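Local atomic coordinates of cortical-lytic enzyme (Clostridium perfringens, PDB entry 5JIP), a protein that probably acts as a muramidase of glycoside hydrolase family 25, cutting the peptidoglycan of the spore cortex during germination. Residues A[26-29]-A[30-33]; A[82-85]-A[86-90]; A[181-184]-A[185-188]. All coordinates share one frame; numbering follows the deposited sequence.

Interaction 1. Residues A[26-29]-A[30-33]; sequences VNFL and TLAK
Asn-27 takes the N-cap position of helix 28-34 and grips the first turn with both of its oxygens. Its main-chain O accepts from Leu-31 N at 3.1 Å in a nearly straight bond (160° at the hydrogen). Its side-chain OD1 accepts from Thr-30 N at 3.2 Å, the donor standing well above the amide plane, and takes a weak, bent bond from Leu-29 N. A second weak bond runs from Thr-30 N to Asn-27 O, giving that N-H a forked pair of acceptors. The amide gets there because CG swings away from the Asn-27 backbone N (chi1 -173°) and folds back over the helix start. The next bond of the turn joins Ala-32 N to Phe-28 O at 2.9 Å.

Beyond the cap, Thr-30 OG1 comes up to the amide, 3.4 Å from Asn-27 CG, the two side chains crossing nearly at right angles. On the inner side, Leu-31 CD1 packs against Val-26 CG1 at 3.9 Å and approaches Phe-28 CD1 obliquely at 4.2 Å. Val-26 CG1 also lies over one face of the Phe-28 ring, near its rim, while Phe-59 of helix 56-66 meets that ring edge-to-face. The asparagine thus supplies acceptors to first-turn N-H groups that have no preceding helical carbonyls, and the apolar side chains tie the same turn to the neighbouring helix and strands.

Interaction 2. Residues A[82-85]-A[86-90]; sequences LDSA and VIQAD
In Gln-88, chi1 of -76° sets CG beside its own backbone N and so brings it against the carbonyl of Ser-84, with CG 3.4 Å from Ser-84 O; from there the chain runs extended, with NE2 still 3.6 Å from Ser-84 O. Ile-87 has the same first torsion one residue earlier: with chi1 at -71°, its CG1 lies 3.4 Å from Asp-83 O and CD1 stays alongside that oxygen. Each of these carbonyls is therefore brushed by aliphatic carbons of the residue that also donates to it. Gln-88 N reaches Ser-84 O at 3.0 Å, and Ile-87 N reaches Asp-83 O, likewise at 3.0 Å. Ala-89 N continues the ladder to Ala-85 O at 2.9 Å, its methyl lying close to the same oxygen.

These are the i to i+4 bonds of the first turns of helix 83-100, which forms the crossover between parallel strands 70-75 and 111-113 in a family 25 fold of the TIM-barrel clan. The polar ends look elsewhere. Gln-88 OE1 is hydrogen-bonded to His-74 NE2 and Gln-88 NE2 to Lys-77 O, which fixes the rotation of the buried amide. Ser-84 OG bonds to Asp-81 O, to Ser-79 OG and to Trp-130 NE1 of helix 124-142. That same helix covers Ala-85 with Trp-130 and Arg-133, and Val-86 touches its Arg-137.

Interaction 3. Residues A[181-184]-A[185-188]; sequences TRIP and SNPR
A type I beta turn from Ile-183 to Asn-186 folds back the exposed loop between strands 175-178 and 201-208. Its closing bond runs from Asn-186 N to Ile-183 O at 3.0 Å, fairly straight at the hydrogen (157°) although the donor stands above the carbonyl plane. Water 1 bridges the ends of the turn, lying 2.8 Å from Ile-183 O and 2.7 Å from Asn-186 O.

The side chains of the two ends meet as well. Asn-186 crosses Ile-183 at a slant, its ND2 resting 3.6 Å from Ile-183 CB and 3.8 Å from Ile-183 CD1. That amide nitrogen is hydrogen-bonded to Tyr-180 O and to a sulfonate oxygen of a bound MES molecule, probably from the crystallisation liquor. Ser-185 OG touches Ile-183 CG2 at 3.6 Å, placed there by a chi1 of 72° that lodges it between its own backbone N and carbonyl carbon. Further round the loop, Thr-181 CG2 lies 3.8 Å from Arg-188 O, while Arg-188 NH1 forms a salt bridge to Asp-8 OD2. Pro-184 in second position, where its ring holds phi at -61°, is a classic feature of type I turns.

In the fold
The three contacts follow one another along the chain inside the family 25 region and do not touch. Interaction 1 and interaction 2 belong to two separate crossover helices of the same domain, 28-34 and 83-100, with helix 56-66 coming between them in sequence; their centres lie about 34 Å apart, nearest atoms about 22 Å. Interaction 3 lies in the surface loop between strands 175-178 and 201-208, about 29 Å from interaction 1 and about 35 Å from interaction 2, centre to centre. All three stand away from the magnesium ion, which is held by Asp-227, Met-230, Asp-258 and Asp-304. Interaction 3 meets a bound MES, probably from the crystallisation liquor, at Asn-186.

Interaction 1. Residues A[26-29]-A[30-33]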
ATOM      1  N   VAL A  26       0.762  -9.908 -37.967  1.00 11.23           N
ATOM      2  CA  VAL A  26       0.422  -9.091 -36.807  1.00 14.48           C
ATOM      3  C   VAL A  26       0.416  -7.612 -37.206  1.00 10.83           C
ATOM      4  O   VAL A  26       1.461  -7.043 -37.536  1.00 11.79           O
ATOM      5  CB  VAL A  26       1.392  -9.352 -35.648  1.00 10.84           C
ATOM      6  CG1 VAL A  26       1.068  -8.432 -34.463  1.00 12.58           C
ATOM      7  CG2 VAL A  26       1.355 -10.836 -35.237  1.00 14.25           C
ATOM      8  N   ASN A  27      -0.754  -6.981 -37.153  1.00 10.31           N
ATOM      9  CA  ASN A  27      -0.878  -5.560 -37.438  1.00 13.62           C
ATOM     10  C   ASN A  27      -1.099  -4.814 -36.127  1.00  8.72           C
ATOM     11  O   ASN A  27      -2.210  -4.781 -35.595  1.00 10.73           O
ATOM     12  CB  ASN A  27      -2.010  -5.285 -38.406  1.00 16.44           C
ATOM     13  CG  ASN A  27      -2.037  -3.856 -38.839  1.00 20.96           C
ATOM     14  OD1 ASN A  27      -1.632  -2.961 -38.085  1.00 16.69           O
ATOM     15  ND2 ASN A  27      -2.471  -3.621 -40.073  1.00 18.06           N
ATOM     16  N   PHE A  28      -0.042  -4.183 -35.635  1.00  9.58           N
ATOM     17  CA  PHE A  28      -0.102  -3.550 -34.321  1.00 11.17           C
ATOM     18  C   PHE A  28      -0.961  -2.311 -34.344  1.00 10.41           C
ATOM     19  O   PHE A  28      -1.552  -1.954 -33.323  1.00  9.95           O
ATOM     20  CB  PHE A  28       1.297  -3.236 -33.831  1.00  8.97           C
ATOM     21  CG  PHE A  28       2.067  -4.463 -33.414  1.00  9.39           C
ATOM     22  CD1 PHE A  28       1.812  -5.073 -32.185  1.00  9.30           C
ATOM     23  CD2 PHE A  28       3.027  -5.024 -34.257  1.00 13.79           C
ATOM     24  CE1 PHE A  28       2.515  -6.190 -31.796  1.00 11.31           C
ATOM     25  CE2 PHE A  28       3.729  -6.146 -33.884  1.00 12.57           C
ATOM     26  CZ  PHE A  28       3.486  -6.735 -32.635  1.00 12.40           C
ATOM     27  N   LEU A  29      -1.079  -1.652 -35.494  1.00 10.48           N
ATOM     28  CA  LEU A  29      -1.972  -0.512 -35.541  1.00  9.35           C
ATOM     29  C   LEU A  29      -3.411  -0.956 -35.297  1.00 13.92           C
ATOM     30  O   LEU A  29      -4.195  -0.250 -34.657  1.00 13.90           O
ATOM     31  CB  LEU A  29      -1.833   0.227 -36.883  1.00 11.96           C
ATOM     32  CG  LEU A  29      -2.571   1.553 -36.958  1.00 25.59           C
ATOM     33  CD1 LEU A  29      -2.073   2.506 -35.888  1.00 23.50           C
ATOM     34  CD2 LEU A  29      -2.401   2.164 -38.344  1.00 20.20           C
ATOM     35  N   THR A  30      -3.777  -2.127 -35.803  1.00 11.00           N
ATOM     36  CA  THR A  30      -5.110  -2.648 -35.546  1.00  9.22           C
ATOM     37  C   THR A  30      -5.262  -3.067 -34.085  1.00 12.07           C
ATOM     38  O   THR A  30      -6.280  -2.771 -33.448  1.00 10.41           O
ATOM     39  CB  THR A  30      -5.372  -3.824 -36.472  1.00 11.62           C
ATOM     40  OG1 THR A  30      -5.245  -3.377 -37.823  1.00 14.75           O
ATOM     41  CG2 THR A  30      -6.770  -4.421 -36.261  1.00 14.32           C
ATOM     42  N   LEU A  31      -4.253  -3.739 -33.536  1.00 11.02           N
ATOM     43  CA  LEU A  31      -4.336  -4.178 -32.147  1.00  8.78           C
ATOM     44  C   LEU A  31      -4.402  -3.000 -31.177  1.00 11.27           C
ATOM     45  O   LEU A  31      -4.970  -3.123 -30.092  1.00 12.54           O
ATOM     46  CB  LEU A  31      -3.134  -5.054 -31.831  1.00 10.10           C
ATOM     47  CG  LEU A  31      -3.078  -6.428 -32.527  1.00  9.94           C
ATOM     48  CD1 LEU A  31      -1.808  -7.163 -32.145  1.00 12.92           C
ATOM     49  CD2 LEU A  31      -4.313  -7.254 -32.174  1.00 11.76           C
ATOM     50  N   ALA A  32      -3.805  -1.866 -31.535  1.00  9.64           N
ATOM     51  CA  ALA A  32      -3.844  -0.700 -30.658  1.00  7.53           C
ATOM     52  C   ALA A  32      -5.267  -0.266 -30.380  1.00 13.75           C
ATOM     53  O   ALA A  32      -5.540   0.360 -29.344  1.00 16.51           O
ATOM     54  CB  ALA A  32      -3.055   0.456 -31.277  1.00 14.10           C
ATOM     55  N   LYS A  33      -6.187  -0.577 -31.291  1.00 12.91           N
ATOM     56  CA  LYS A  33      -7.578  -0.164 -31.171  1.00 14.62           C
ATOM     57  C   LYS A  33      -8.422  -1.152 -30.390  1.00 14.62           C
ATOM     58  O   LYS A  33      -9.476  -0.763 -29.861  1.00 16.13           O
ATOM     59  CB  LYS A  33      -8.230   0.003 -32.553  1.00 16.58           C
ATOM     60  CG  LYS A  33      -7.642   1.097 -33.396  1.00 30.88           C
ATOM     61  CD  LYS A  33      -7.833   2.468 -32.766  1.00 38.66           C
ATOM     62  CE  LYS A  33      -6.518   3.240 -32.737  1.00 47.69           C
ATOM     63  NZ  LYS A  33      -5.703   2.957 -31.522  1.00 41.86           N
TER

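Interaction 2. Residues A[82-85]-A[86-90]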
ATOM      1  N   LEU A  82      19.833 -25.401  -9.351  1.00 18.76           N
ATOM      2  CA  LEU A  82      19.269 -24.070  -9.165  1.00 19.84           C
ATOM      3  C   LEU A  82      20.116 -22.979  -9.818  1.00 15.25           C
ATOM      4  O   LEU A  82      19.599 -21.888 -10.072  1.00 17.23           O
ATOM      5  CB  LEU A  82      19.075 -23.794  -7.670  1.00 21.43           C
ATOM      6  CG  LEU A  82      18.031 -24.655  -6.955  1.00 22.81           C
ATOM      7  CD1 LEU A  82      18.040 -24.297  -5.478  1.00 32.74           C
ATOM      8  CD2 LEU A  82      16.619 -24.477  -7.535  1.00 19.49           C
ATOM      9  N   ASP A  83      21.388 -23.253 -10.134  1.00 16.00           N
ATOM     10  CA  ASP A  83      22.188 -22.275 -10.864  1.00 16.92           C
ATOM     11  C   ASP A  83      21.551 -21.928 -12.197  1.00 14.40           C
ATOM     12  O   ASP A  83      21.770 -20.830 -12.706  1.00 15.24           O
ATOM     13  CB  ASP A  83      23.613 -22.781 -11.132  1.00 20.89           C
ATOM     14  CG  ASP A  83      24.426 -22.931  -9.876  1.00 30.93           C
ATOM     15  OD1 ASP A  83      24.064 -22.286  -8.869  1.00 32.69           O
ATOM     16  OD2 ASP A  83      25.425 -23.681  -9.901  1.00 33.26           O
ATOM     17  N   SER A  84      20.815 -22.864 -12.806  1.00 15.22           N
ATOM     18  CA  SER A  84      20.198 -22.568 -14.100  1.00 16.02           C
ATOM     19  C   SER A  84      19.051 -21.574 -13.966  1.00  9.79           C
ATOM     20  O   SER A  84      18.712 -20.892 -14.949  1.00 10.26           O
ATOM     21  CB  SER A  84      19.690 -23.851 -14.776  1.00 15.29           C
ATOM     22  OG  SER A  84      18.635 -24.445 -14.059  1.00 15.75           O
ATOM     23  N   ALA A  85      18.466 -21.454 -12.770  1.00 12.80           N
ATOM     24  CA  ALA A  85      17.445 -20.428 -12.567  1.00 10.26           C
ATOM     25  C   ALA A  85      18.070 -19.042 -12.550  1.00 15.46           C
ATOM     26  O   ALA A  85      17.503 -18.089 -13.108  1.00 10.94           O
ATOM     27  CB  ALA A  85      16.670 -20.690 -11.282  1.00 10.19           C
ATOM     28  N   VAL A  86      19.247 -18.919 -11.931  1.00 13.67           N
ATOM     29  CA  VAL A  86      19.969 -17.651 -11.939  1.00 14.53           C
ATOM     30  C   VAL A  86      20.418 -17.313 -13.352  1.00 15.90           C
ATOM     31  O   VAL A  86      20.306 -16.169 -13.796  1.00 13.88           O
ATOM     32  CB  VAL A  86      21.166 -17.722 -10.970  1.00 12.98           C
ATOM     33  CG1 VAL A  86      21.993 -16.461 -11.025  1.00 14.07           C
ATOM     34  CG2 VAL A  86      20.688 -17.975  -9.564  1.00 17.60           C
ATOM     35  N   ILE A  87      20.951 -18.298 -14.079  1.00 13.50           N
ATOM     36  CA  ILE A  87      21.402 -18.044 -15.448  1.00 12.02           C
ATOM     37  C   ILE A  87      20.250 -17.575 -16.320  1.00 11.09           C
ATOM     38  O   ILE A  87      20.386 -16.616 -17.092  1.00 11.16           O
ATOM     39  CB  ILE A  87      22.062 -19.299 -16.037  1.00 13.75           C
ATOM     40  CG1 ILE A  87      23.403 -19.527 -15.345  1.00 18.83           C
ATOM     41  CG2 ILE A  87      22.199 -19.186 -17.567  1.00 17.90           C
ATOM     42  CD1 ILE A  87      23.936 -20.918 -15.565  1.00 25.96           C
ATOM     43  N   GLN A  88      19.120 -18.279 -16.263  1.00 12.61           N
ATOM     44  CA  GLN A  88      18.005 -17.900 -17.114  1.00 11.91           C
ATOM     45  C   GLN A  88      17.443 -16.549 -16.707  1.00  8.45           C
ATOM     46  O   GLN A  88      17.102 -15.739 -17.575  1.00  8.03           O
ATOM     47  CB  GLN A  88      16.928 -18.967 -17.101  1.00  9.09           C
ATOM     48  CG  GLN A  88      17.330 -20.171 -17.954  1.00 14.18           C
ATOM     49  CD  GLN A  88      16.352 -21.298 -17.885  1.00 13.15           C
ATOM     50  OE1 GLN A  88      15.143 -21.118 -18.084  1.00  8.72           O
ATOM     51  NE2 GLN A  88      16.873 -22.492 -17.631  1.00 10.26           N
ATOM     52  N   ALA A  89      17.369 -16.270 -15.402  1.00 10.52           N
ATOM     53  CA  ALA A  89      16.916 -14.941 -14.991  1.00 10.77           C
ATOM     54  C   ALA A  89      17.850 -13.857 -15.519  1.00 12.19           C
ATOM     55  O   ALA A  89      17.396 -12.821 -16.027  1.00 10.03           O
ATOM     56  CB  ALA A  89      16.799 -14.847 -13.470  1.00 14.06           C
ATOM     57  N   ASP A  90      19.163 -14.074 -15.424  1.00 12.16           N
ATOM     58  CA  ASP A  90      20.089 -13.072 -15.937  1.00 11.59           C
ATOM     59  C   ASP A  90      19.949 -12.913 -17.444  1.00  7.31           C
ATOM     60  O   ASP A  90      20.075 -11.803 -17.964  1.00  9.71           O
ATOM     61  CB  ASP A  90      21.533 -13.435 -15.585  1.00 13.31           C
ATOM     62  CG  ASP A  90      21.875 -13.167 -14.124  1.00 16.32           C
ATOM     63  OD1 ASP A  90      21.078 -12.541 -13.388  1.00 15.46           O
ATOM     64  OD2 ASP A  90      22.962 -13.584 -13.704  1.00 15.89           O
TER

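Interaction 3. Residues A[181-184]-A[185-188]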
ATOM      1  N   THR A 181     -11.471 -22.622 -22.007  1.00 13.40           N
ATOM      2  CA  THR A 181     -12.866 -23.048 -21.998  1.00 20.80           C
ATOM      3  C   THR A 181     -13.199 -24.007 -23.152  1.00 19.54           C
ATOM      4  O   THR A 181     -14.214 -24.710 -23.082  1.00 16.72           O
ATOM      5  CB  THR A 181     -13.767 -21.813 -22.026  1.00 16.97           C
ATOM      6  OG1 THR A 181     -13.433 -20.985 -23.138  1.00 22.03           O
ATOM      7  CG2 THR A 181     -13.597 -21.009 -20.753  1.00 17.60           C
ATOM      8  N   ARG A 182     -12.359 -24.080 -24.185  1.00 16.61           N
ATOM      9  CA  ARG A 182     -12.571 -25.029 -25.281  1.00 21.36           C
ATOM     10  C   ARG A 182     -12.386 -26.484 -24.857  1.00 24.04           C
ATOM     11  O   ARG A 182     -12.783 -27.390 -25.606  1.00 21.94           O
ATOM     12  CB  ARG A 182     -11.626 -24.717 -26.465  1.00 19.92           C
ATOM     13  CG  ARG A 182     -10.152 -25.077 -26.258  1.00 16.64           C
ATOM     14  CD  ARG A 182      -9.343 -25.054 -27.554  1.00 16.58           C
ATOM     15  NE  ARG A 182      -7.901 -25.200 -27.323  1.00 15.74           N
ATOM     16  CZ  ARG A 182      -7.262 -26.351 -27.135  1.00 25.80           C
ATOM     17  NH1 ARG A 182      -7.925 -27.503 -27.137  1.00 32.31           N
ATOM     18  NH2 ARG A 182      -5.951 -26.349 -26.917  1.00 21.68           N
ATOM     19  N   ILE A 183     -11.795 -26.738 -23.693  1.00 17.70           N
ATOM     20  CA  ILE A 183     -11.597 -28.093 -23.195  1.00 14.77           C
ATOM     21  C   ILE A 183     -12.826 -28.453 -22.360  1.00 21.67           C
ATOM     22  O   ILE A 183     -13.050 -27.821 -21.315  1.00 20.20           O
ATOM     23  CB  ILE A 183     -10.301 -28.207 -22.389  1.00 14.90           C
ATOM     24  CG1 ILE A 183      -9.103 -27.900 -23.308  1.00 17.01           C
ATOM     25  CG2 ILE A 183     -10.142 -29.613 -21.803  1.00 24.48           C
ATOM     26  CD1 ILE A 183      -7.843 -27.648 -22.581  1.00 20.06           C
ATOM     27  N   PRO A 184     -13.650 -29.406 -22.791  1.00 25.28           N
ATOM     28  CA  PRO A 184     -14.940 -29.620 -22.109  1.00 24.86           C
ATOM     29  C   PRO A 184     -14.803 -30.016 -20.648  1.00 19.55           C
ATOM     30  O   PRO A 184     -15.669 -29.669 -19.841  1.00 26.80           O
ATOM     31  CB  PRO A 184     -15.583 -30.740 -22.939  1.00 28.70           C
ATOM     32  CG  PRO A 184     -14.923 -30.636 -24.284  1.00 24.47           C
ATOM     33  CD  PRO A 184     -13.519 -30.239 -24.002  1.00 28.25           C
ATOM     34  N   SER A 185     -13.747 -30.740 -20.288  1.00 22.24           N
ATOM     35  CA  SER A 185     -13.570 -31.161 -18.909  1.00 22.89           C
ATOM     36  C   SER A 185     -13.175 -30.018 -17.979  1.00 22.01           C
ATOM     37  O   SER A 185     -13.215 -30.207 -16.761  1.00 17.77           O
ATOM     38  CB  SER A 185     -12.503 -32.246 -18.842  1.00 25.63           C
ATOM     39  OG  SER A 185     -11.215 -31.694 -19.068  1.00 27.78           O
ATOM     40  N   ASN A 186     -12.769 -28.847 -18.515  1.00 16.40           N
ATOM     41  CA  ASN A 186     -12.372 -27.750 -17.644  1.00 18.39           C
ATOM     42  C   ASN A 186     -13.596 -27.080 -17.015  1.00 15.19           C
ATOM     43  O   ASN A 186     -14.665 -27.005 -17.631  1.00 15.68           O
ATOM     44  CB  ASN A 186     -11.579 -26.690 -18.413  1.00 14.50           C
ATOM     45  CG  ASN A 186     -10.101 -26.987 -18.474  1.00 15.03           C
ATOM     46  OD1 ASN A 186      -9.566 -27.743 -17.656  1.00 15.38           O
ATOM     47  ND2 ASN A 186      -9.413 -26.357 -19.427  1.00 12.97           N
ATOM     48  N   PRO A 187     -13.439 -26.521 -15.819  1.00 12.97           N
ATOM     49  CA  PRO A 187     -14.492 -25.660 -15.273  1.00 19.08           C
ATOM     50  C   PRO A 187     -14.709 -24.426 -16.139  1.00 16.98           C
ATOM     51  O   PRO A 187     -13.879 -24.066 -16.981  1.00 13.54           O
ATOM     52  CB  PRO A 187     -13.968 -25.277 -13.880  1.00 16.99           C
ATOM     53  CG  PRO A 187     -12.608 -25.828 -13.763  1.00 18.46           C
ATOM     54  CD  PRO A 187     -12.185 -26.415 -15.060  1.00 14.83           C
ATOM     55  N   ARG A 188     -15.852 -23.769 -15.904  1.00 14.03           N
ATOM     56  CA  ARG A 188     -16.241 -22.597 -16.682  1.00 16.92           C
ATOM     57  C   ARG A 188     -15.317 -21.410 -16.426  1.00 12.40           C
ATOM     58  O   ARG A 188     -15.078 -20.600 -17.331  1.00 10.86           O
ATOM     59  CB  ARG A 188     -17.690 -22.222 -16.339  1.00 17.74           C
ATOM     60  CG  ARG A 188     -18.231 -20.968 -17.033  1.00 29.13           C
ATOM     61  CD  ARG A 188     -19.673 -20.624 -16.574  1.00 28.21           C
ATOM     62  NE  ARG A 188     -19.745 -20.282 -15.148  1.00 24.39           N
ATOM     63  CZ  ARG A 188     -19.453 -19.089 -14.639  1.00 33.05           C
ATOM     64  NH1 ARG A 188     -19.068 -18.104 -15.458  1.00 33.34           N
ATOM     65  NH2 ARG A 188     -19.550 -18.879 -13.314  1.00 26.10           N
TER
HETATM   66  O   HOH W   1     -15.062 -26.271 -20.218  1.00 21.35           O